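Local coordinates for Ketoacyl_synth_N domain-containing protein (Photorhabdus luminescens subsp. laumondii, PDB 6SMO) that probably acts as a ketosynthase-family subunit in building acyl or polyketide chains and has a pocket that holds a pentaketo-dodecanal ligand, at residues 94-99 and 146-151; 168-173 and 225-230. One frame throughout, in Å; residues are numbered along the deposited sequence.

Contact 1: residues 94-99 and 146-151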
ATOM      1  N   ASN C  94     -18.340   0.503  -9.414  1.00 41.17           N
ATOM      2  CA  ASN C  94     -17.357  -0.436 -10.026  1.00 40.24           C
ATOM      3  C   ASN C  94     -16.453   0.299 -11.026  1.00 39.70           C
ATOM      4  O   ASN C  94     -15.428  -0.295 -11.415  1.00 39.53           O
ATOM      5  CB  ASN C  94     -18.050  -1.617 -10.713  1.00 40.23           C
ATOM      6  CG  ASN C  94     -18.810  -2.511  -9.755  1.00 40.17           C
ATOM      7  OD1 ASN C  94     -18.771  -2.312  -8.542  1.00 40.00           O
ATOM      8  ND2 ASN C  94     -19.503  -3.504 -10.290  1.00 39.95           N
ATOM      9  N   ARG C  95     -16.814   1.524 -11.433  1.00 39.16           N
ATOM     10  CA  ARG C  95     -16.086   2.319 -12.462  1.00 38.46           C
ATOM     11  C   ARG C  95     -15.457   3.574 -11.838  1.00 37.30           C
ATOM     12  O   ARG C  95     -15.210   4.537 -12.593  1.00 37.25           O
ATOM     13  CB  ARG C  95     -17.040   2.707 -13.598  1.00 39.22           C
ATOM     14  CG  ARG C  95     -17.736   1.532 -14.272  1.00 39.66           C
ATOM     15  CD  ARG C  95     -16.780   0.506 -14.853  1.00 39.73           C
ATOM     16  NE  ARG C  95     -15.836   1.079 -15.804  1.00 39.54           N
ATOM     17  CZ  ARG C  95     -14.835   0.416 -16.380  1.00 39.42           C
ATOM     18  NH1 ARG C  95     -14.629  -0.861 -16.102  1.00 39.79           N
ATOM     19  NH2 ARG C  95     -14.039   1.037 -17.232  1.00 39.05           N
ATOM     20  N   VAL C  96     -15.194   3.567 -10.525  1.00 35.98           N
ATOM     21  CA  VAL C  96     -14.521   4.688  -9.799  1.00 35.37           C
ATOM     22  C   VAL C  96     -13.459   4.103  -8.862  1.00 34.69           C
ATOM     23  O   VAL C  96     -13.812   3.234  -8.040  1.00 34.84           O
ATOM     24  CB  VAL C  96     -15.521   5.563  -9.017  1.00 35.53           C
ATOM     25  CG1 VAL C  96     -14.839   6.787  -8.423  1.00 35.27           C
ATOM     26  CG2 VAL C  96     -16.710   5.980  -9.870  1.00 35.92           C
ATOM     27  N   GLY C  97     -12.211   4.571  -8.988  1.00 33.99           N
ATOM     28  CA  GLY C  97     -11.063   4.142  -8.164  1.00 33.57           C
ATOM     29  C   GLY C  97     -10.474   5.297  -7.370  1.00 32.96           C
ATOM     30  O   GLY C  97     -10.888   6.451  -7.606  1.00 32.53           O
ATOM     31  N   ILE C  98      -9.549   4.993  -6.455  1.00 32.41           N
ATOM     32  CA  ILE C  98      -8.871   5.977  -5.557  1.00 31.87           C
ATOM     33  C   ILE C  98      -7.365   5.694  -5.573  1.00 31.48           C
ATOM     34  O   ILE C  98      -6.973   4.605  -5.116  1.00 31.64           O
ATOM     35  CB  ILE C  98      -9.439   5.901  -4.124  1.00 31.94           C
ATOM     36  CG1 ILE C  98     -10.964   6.050  -4.093  1.00 32.02           C
ATOM     37  CG2 ILE C  98      -8.761   6.922  -3.221  1.00 32.06           C
ATOM     38  CD1 ILE C  98     -11.612   5.405  -2.894  1.00 32.27           C
ATOM     39  N   TYR C  99      -6.560   6.640  -6.070  1.00 31.13           N
ATOM     40  CA  TYR C  99      -5.075   6.562  -6.101  1.00 30.84           C
ATOM     41  C   TYR C  99      -4.490   7.559  -5.095  1.00 30.76           C
ATOM     42  O   TYR C  99      -4.822   8.758  -5.164  1.00 30.21           O
ATOM     43  CB  TYR C  99      -4.548   6.787  -7.521  1.00 30.77           C
ATOM     44  CG  TYR C  99      -4.368   5.513  -8.304  1.00 30.65           C
ATOM     45  CD1 TYR C  99      -5.463   4.789  -8.748  1.00 30.60           C
ATOM     46  CD2 TYR C  99      -3.105   5.014  -8.582  1.00 30.37           C
ATOM     47  CE1 TYR C  99      -5.309   3.610  -9.460  1.00 30.54           C
ATOM     48  CE2 TYR C  99      -2.933   3.838  -9.293  1.00 30.30           C
ATOM     49  CZ  TYR C  99      -4.039   3.132  -9.733  1.00 30.34           C
ATOM     50  OH  TYR C  99      -3.881   1.973 -10.435  1.00 30.46           O
ATOM     51  N   TYR C 146     -17.674   6.667   0.239  1.00 36.97           N
ATOM     52  CA  TYR C 146     -18.218   6.935  -1.122  1.00 37.05           C
ATOM     53  C   TYR C 146     -18.659   5.635  -1.809  1.00 36.95           C
ATOM     54  O   TYR C 146     -19.542   5.707  -2.687  1.00 37.09           O
ATOM     55  CB  TYR C 146     -17.186   7.685  -1.969  1.00 37.08           C
ATOM     56  CG  TYR C 146     -16.837   9.058  -1.452  1.00 37.48           C
ATOM     57  CD1 TYR C 146     -17.729  10.113  -1.567  1.00 37.87           C
ATOM     58  CD2 TYR C 146     -15.616   9.306  -0.843  1.00 37.36           C
ATOM     59  CE1 TYR C 146     -17.418  11.378  -1.092  1.00 38.09           C
ATOM     60  CE2 TYR C 146     -15.289  10.564  -0.364  1.00 37.56           C
ATOM     61  CZ  TYR C 146     -16.194  11.605  -0.488  1.00 38.10           C
ATOM     62  OH  TYR C 146     -15.879  12.846  -0.019  1.00 39.05           O
ATOM     63  N   GLY C 147     -18.061   4.495  -1.445  1.00 36.46           N
ATOM     64  CA  GLY C 147     -18.435   3.163  -1.963  1.00 36.38           C
ATOM     65  C   GLY C 147     -17.721   2.815  -3.259  1.00 36.00           C
ATOM     66  O   GLY C 147     -18.165   1.862  -3.930  1.00 36.47           O
ATOM     67  N   PHE C 148     -16.649   3.542  -3.600  1.00 35.44           N
ATOM     68  CA  PHE C 148     -15.857   3.359  -4.848  1.00 34.96           C
ATOM     69  C   PHE C 148     -15.145   2.000  -4.797  1.00 35.10           C
ATOM     70  O   PHE C 148     -14.452   1.724  -3.794  1.00 34.24           O
ATOM     71  CB  PHE C 148     -14.869   4.514  -5.041  1.00 34.36           C
ATOM     72  CG  PHE C 148     -15.486   5.887  -5.156  1.00 34.11           C
ATOM     73  CD1 PHE C 148     -16.718   6.078  -5.767  1.00 34.21           C
ATOM     74  CD2 PHE C 148     -14.816   7.001  -4.671  1.00 33.74           C
ATOM     75  CE1 PHE C 148     -17.271   7.345  -5.873  1.00 33.90           C
ATOM     76  CE2 PHE C 148     -15.369   8.267  -4.780  1.00 33.68           C
ATOM     77  CZ  PHE C 148     -16.595   8.438  -5.383  1.00 33.71           C
ATOM     78  N   SER C 149     -15.310   1.187  -5.849  1.00 35.53           N
ATOM     79  CA  SER C 149     -14.990  -0.266  -5.868  1.00 35.20           C
ATOM     80  C   SER C 149     -13.956  -0.636  -6.944  1.00 34.65           C
ATOM     81  O   SER C 149     -13.534  -1.809  -6.943  1.00 34.74           O
ATOM     82  CB  SER C 149     -16.251  -1.074  -6.034  1.00 36.15           C
ATOM     83  OG  SER C 149     -17.104  -0.911  -4.911  1.00 36.58           O
ATOM     84  N   ALA C 150     -13.549   0.295  -7.816  1.00 34.05           N
ATOM     85  CA  ALA C 150     -12.597   0.028  -8.925  1.00 33.69           C
ATOM     86  C   ALA C 150     -11.158   0.005  -8.396  1.00 32.91           C
ATOM     87  O   ALA C 150     -10.941   0.403  -7.233  1.00 32.65           O
ATOM     88  CB  ALA C 150     -12.748   1.051 -10.024  1.00 33.73           C
ATOM     89  N   GLN C 151     -10.222  -0.442  -9.241  1.00 32.73           N
ATOM     90  CA  GLN C 151      -8.764  -0.541  -8.955  1.00 32.45           C
ATOM     91  C   GLN C 151      -8.316   0.691  -8.159  1.00 32.05           C
ATOM     92  O   GLN C 151      -8.521   1.814  -8.654  1.00 32.13           O
ATOM     93  CB  GLN C 151      -7.984  -0.669 -10.267  1.00 32.61           C
ATOM     94  CG  GLN C 151      -6.489  -0.887 -10.084  1.00 32.55           C
ATOM     95  CD  GLN C 151      -5.798  -1.173 -11.395  1.00 32.83           C
ATOM     96  OE1 GLN C 151      -6.105  -2.145 -12.081  1.00 33.21           O
ATOM     97  NE2 GLN C 151      -4.852  -0.320 -11.754  1.00 33.07           N
TER

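Contact 2: residues 168-173 and 225-230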
ATOM      1  N   TYR C 168      -0.472   6.979 -12.900  1.00 34.60           N
ATOM      2  CA  TYR C 168      -0.953   5.580 -13.054  1.00 34.82           C
ATOM      3  C   TYR C 168      -2.480   5.524 -12.907  1.00 34.58           C
ATOM      4  O   TYR C 168      -3.080   4.536 -13.374  1.00 34.75           O
ATOM      5  CB  TYR C 168      -0.231   4.648 -12.077  1.00 35.16           C
ATOM      6  CG  TYR C 168       1.216   4.410 -12.427  1.00 35.68           C
ATOM      7  CD1 TYR C 168       1.566   3.758 -13.599  1.00 36.20           C
ATOM      8  CD2 TYR C 168       2.237   4.849 -11.601  1.00 35.93           C
ATOM      9  CE1 TYR C 168       2.894   3.543 -13.938  1.00 36.72           C
ATOM     10  CE2 TYR C 168       3.569   4.642 -11.924  1.00 36.30           C
ATOM     11  CZ  TYR C 168       3.898   3.986 -13.097  1.00 36.77           C
ATOM     12  OH  TYR C 168       5.209   3.780 -13.418  1.00 37.67           O
ATOM     13  N   ALA C 169      -3.086   6.545 -12.291  1.00 34.51           N
ATOM     14  CA  ALA C 169      -4.555   6.745 -12.245  1.00 34.79           C
ATOM     15  C   ALA C 169      -5.053   7.115 -13.648  1.00 35.26           C
ATOM     16  O   ALA C 169      -6.135   6.637 -14.038  1.00 35.43           O
ATOM     17  CB  ALA C 169      -4.918   7.804 -11.234  1.00 34.52           C
ATOM     18  N   ALA C 170      -4.282   7.933 -14.373  1.00 35.65           N
ATOM     19  CA  ALA C 170      -4.549   8.340 -15.774  1.00 36.32           C
ATOM     20  C   ALA C 170      -4.406   7.126 -16.703  1.00 37.03           C
ATOM     21  O   ALA C 170      -5.247   6.978 -17.611  1.00 37.28           O
ATOM     22  CB  ALA C 170      -3.623   9.461 -16.176  1.00 36.05           C
ATOM     23  N   GLU C 171      -3.384   6.292 -16.478  1.00 37.66           N
ATOM     24  CA  GLU C 171      -3.118   5.053 -17.264  1.00 38.38           C
ATOM     25  C   GLU C 171      -4.277   4.063 -17.088  1.00 38.67           C
ATOM     26  O   GLU C 171      -4.621   3.385 -18.076  1.00 39.20           O
ATOM     27  CB  GLU C 171      -1.789   4.410 -16.855  1.00 38.61           C
ATOM     28  CG  GLU C 171      -0.658   4.693 -17.828  1.00 39.34           C
ATOM     29  CD  GLU C 171      -0.825   4.039 -19.190  1.00 39.84           C
ATOM     30  OE1 GLU C 171      -0.543   4.708 -20.205  1.00 40.11           O
ATOM     31  OE2 GLU C 171      -1.238   2.860 -19.232  1.00 39.86           O
ATOM     32  N   ALA C 172      -4.845   3.978 -15.881  1.00 38.81           N
ATOM     33  CA  ALA C 172      -6.010   3.122 -15.555  1.00 39.32           C
ATOM     34  C   ALA C 172      -7.231   3.581 -16.366  1.00 40.20           C
ATOM     35  O   ALA C 172      -7.974   2.705 -16.851  1.00 40.91           O
ATOM     36  CB  ALA C 172      -6.280   3.151 -14.071  1.00 38.93           C
ATOM     37  N   ILE C 173      -7.417   4.898 -16.512  1.00 40.47           N
ATOM     38  CA  ILE C 173      -8.503   5.512 -17.339  1.00 41.05           C
ATOM     39  C   ILE C 173      -8.179   5.286 -18.821  1.00 42.05           C
ATOM     40  O   ILE C 173      -9.121   4.993 -19.586  1.00 43.32           O
ATOM     41  CB  ILE C 173      -8.691   7.011 -17.013  1.00 40.97           C
ATOM     42  CG1 ILE C 173      -9.112   7.231 -15.558  1.00 40.67           C
ATOM     43  CG2 ILE C 173      -9.677   7.656 -17.977  1.00 41.21           C
ATOM     44  CD1 ILE C 173      -8.905   8.645 -15.064  1.00 40.64           C
ATOM     45  N   LEU C 225      -7.014  15.515  -7.106  1.00 35.63           N
ATOM     46  CA  LEU C 225      -7.616  15.855  -8.422  1.00 36.04           C
ATOM     47  C   LEU C 225      -8.684  14.810  -8.760  1.00 36.28           C
ATOM     48  O   LEU C 225      -8.499  13.635  -8.383  1.00 36.63           O
ATOM     49  CB  LEU C 225      -6.519  15.874  -9.494  1.00 36.08           C
ATOM     50  CG  LEU C 225      -5.407  16.903  -9.295  1.00 36.23           C
ATOM     51  CD1 LEU C 225      -4.248  16.316  -8.501  1.00 36.26           C
ATOM     52  CD2 LEU C 225      -4.910  17.426 -10.635  1.00 36.45           C
ATOM     53  N   VAL C 226      -9.758  15.228  -9.436  1.00 36.58           N
ATOM     54  CA  VAL C 226     -10.792  14.326 -10.020  1.00 36.72           C
ATOM     55  C   VAL C 226     -10.462  14.132 -11.505  1.00 36.64           C
ATOM     56  O   VAL C 226     -10.965  14.916 -12.333  1.00 35.95           O
ATOM     57  CB  VAL C 226     -12.220  14.872  -9.817  1.00 37.42           C
ATOM     58  CG1 VAL C 226     -13.275  13.939 -10.396  1.00 37.77           C
ATOM     59  CG2 VAL C 226     -12.514  15.155  -8.353  1.00 37.69           C
ATOM     60  N   LEU C 227      -9.619  13.142 -11.811  1.00 36.46           N
ATOM     61  CA  LEU C 227      -9.335  12.679 -13.196  1.00 36.77           C
ATOM     62  C   LEU C 227     -10.509  11.817 -13.669  1.00 37.59           C
ATOM     63  O   LEU C 227     -10.984  10.985 -12.870  1.00 37.24           O
ATOM     64  CB  LEU C 227      -8.022  11.885 -13.218  1.00 36.54           C
ATOM     65  CG  LEU C 227      -6.771  12.679 -13.589  1.00 36.58           C
ATOM     66  CD1 LEU C 227      -6.615  13.914 -12.714  1.00 36.74           C
ATOM     67  CD2 LEU C 227      -5.532  11.800 -13.499  1.00 36.45           C
ATOM     68  N   GLU C 228     -10.968  12.018 -14.908  1.00 38.39           N
ATOM     69  CA  GLU C 228     -12.007  11.162 -15.542  1.00 39.33           C
ATOM     70  C   GLU C 228     -11.861  11.185 -17.067  1.00 39.48           C
ATOM     71  O   GLU C 228     -11.246  12.130 -17.600  1.00 38.42           O
ATOM     72  CB  GLU C 228     -13.411  11.585 -15.105  1.00 40.16           C
ATOM     73  CG  GLU C 228     -13.743  13.040 -15.377  1.00 40.78           C
ATOM     74  CD  GLU C 228     -15.187  13.399 -15.066  1.00 41.52           C
ATOM     75  OE1 GLU C 228     -16.080  12.953 -15.815  1.00 41.74           O
ATOM     76  OE2 GLU C 228     -15.417  14.108 -14.067  1.00 42.02           O
ATOM     77  N   GLU C 229     -12.420  10.164 -17.724  1.00 40.48           N
ATOM     78  CA  GLU C 229     -12.369   9.945 -19.195  1.00 41.71           C
ATOM     79  C   GLU C 229     -13.069  11.114 -19.898  1.00 42.49           C
ATOM     80  O   GLU C 229     -14.096  11.590 -19.372  1.00 42.65           O
ATOM     81  CB  GLU C 229     -13.003   8.592 -19.530  1.00 42.35           C
ATOM     82  CG  GLU C 229     -12.685   8.089 -20.927  1.00 43.26           C
ATOM     83  CD  GLU C 229     -13.740   8.398 -21.976  1.00 44.56           C
ATOM     84  OE1 GLU C 229     -13.369   8.905 -23.055  1.00 45.13           O
ATOM     85  OE2 GLU C 229     -14.929   8.123 -21.714  1.00 44.90           O
ATOM     86  N   ARG C 230     -12.524  11.555 -21.037  1.00 43.13           N
ATOM     87  CA  ARG C 230     -12.911  12.810 -21.738  1.00 44.31           C
ATOM     88  C   ARG C 230     -14.374  12.730 -22.192  1.00 45.48           C
ATOM     89  O   ARG C 230     -15.108  13.713 -21.969  1.00 46.31           O
ATOM     90  CB  ARG C 230     -11.985  13.069 -22.930  1.00 44.49           C
ATOM     91  CG  ARG C 230     -12.181  14.427 -23.588  1.00 44.88           C
ATOM     92  CD  ARG C 230     -11.076  14.758 -24.571  1.00 44.80           C
ATOM     93  NE  ARG C 230     -11.339  15.988 -25.306  1.00 45.38           N
ATOM     94  CZ  ARG C 230     -12.143  16.097 -26.363  1.00 45.55           C
ATOM     95  NH1 ARG C 230     -12.301  17.272 -26.948  1.00 46.12           N
ATOM     96  NH2 ARG C 230     -12.787  15.042 -26.835  1.00 45.44           N
TER

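Contact 1: residues 94-99 and 146-151
The Phe148 ring carries a side chain on each face: Val96 CG1 sits over the centre of one, 3.4 Å from the ring centroid of Phe148 and 15° off its normal, a CH-pi contact, while Tyr146 CB covers the other nearer the rim. Ile98 CD1 comes in at the edge, in the ring plane, 4.0 Å from Phe148 CD2. Val96 and Ile98 belong to strand 96-101 of the thiolase-like fold; Phe148 is on the loop that leaves helix 137-146 and crosses this strand on the way to the parallel strand 154-155. The ring of Tyr99 and the amide of Gln151 are turned 46° against each other. With CG anti to the backbone N (chi1 -175°) and the chain extended beyond it, Gln151 runs out far enough for NE2 to donate to Tyr99 OH at 2.8 Å, with the hydroxyl oxygen lying in the amide plane.

Backbone polar groups meet as well. Ala150 N donates to Val96 O at 3.0 Å, and the Ala150 methyl lies against the backbone of residues 94-96. Ser152 OG takes the N-H of Ile98, and Phe148 O accepts from Asn293 ND2 of the neighbouring PKS_KS chain, so the loop also lies at the subunit interface. Gly97 CA makes a C-H...O contact to Gln151 O at 3.5 Å.

Contact 2: residues 168-173 and 225-230
Apolar packing carries this contact: Ile173 and Ala170 from helix 161-175 press on Leu227, Glu228 and Glu229 at the end of strand 218-229. It is the helix-on-sheet packing of the thiolase-like fold, with helix and strand running nearly parallel, 22° between their directions, and their axes 8.5 Å apart at closest.

Ile173 works with two branches. CG1 is beside the backbone N and anti to the carbonyl carbon (chi1 -62°), and the chain continues extended beyond CG1, carrying CD1 to the strand: it lies 3.8 Å from Leu227 CB and about as far from that residue's carbonyl. Its CG2 branch reaches one step further along, 3.7 Å from Glu229 N and 3.8 Å from Glu229 CB. One turn earlier in the helix, Ala170 CB meets the tip of Leu227, 4.0 Å from CD2. Met181 of strand 180-187 and Val5 of strand 5-13 also pack on Ile173, so this side of the helix lies across several strands of the sheet.

The carboxylates at the end of the strand turn elsewhere. The CB of Glu228 points away from the helix, and its carboxylate is held by Thr8 OG1, His232 ND1 and a salt bridge to Arg236. Glu229 gives its CB to Ile173, but the chain then bends (chi2 -96°) and leads off to the helix that begins at Arg230. There it serves as N-cap, with OE1 accepting from Gln231 N and OE2 from His232 N.

Overall arrangement
Both contacts are buried and each has one strand in the same sheet, where strand 180-187 lies between strand 96-101 of contact 1 and strand 218-229 of contact 2. Contact 1, the larger at 485 Å² against 208 Å², mixes ring packing with two hydrogen bonds, where an irregular loop crosses the strand and brings its backbone and an amide to it. Contact 2 sets a helix on a strand through aliphatic groups against side chains and backbone, with no polar bond between its segments. Contact 1 sits further out: its centre is about 19 Å from the centre of the chain, that of contact 2 about 14 Å. The two touch directly: Tyr99 CG packs 3.8 Å from Ala169 CB, so contact 1's strand meets contact 2's helix.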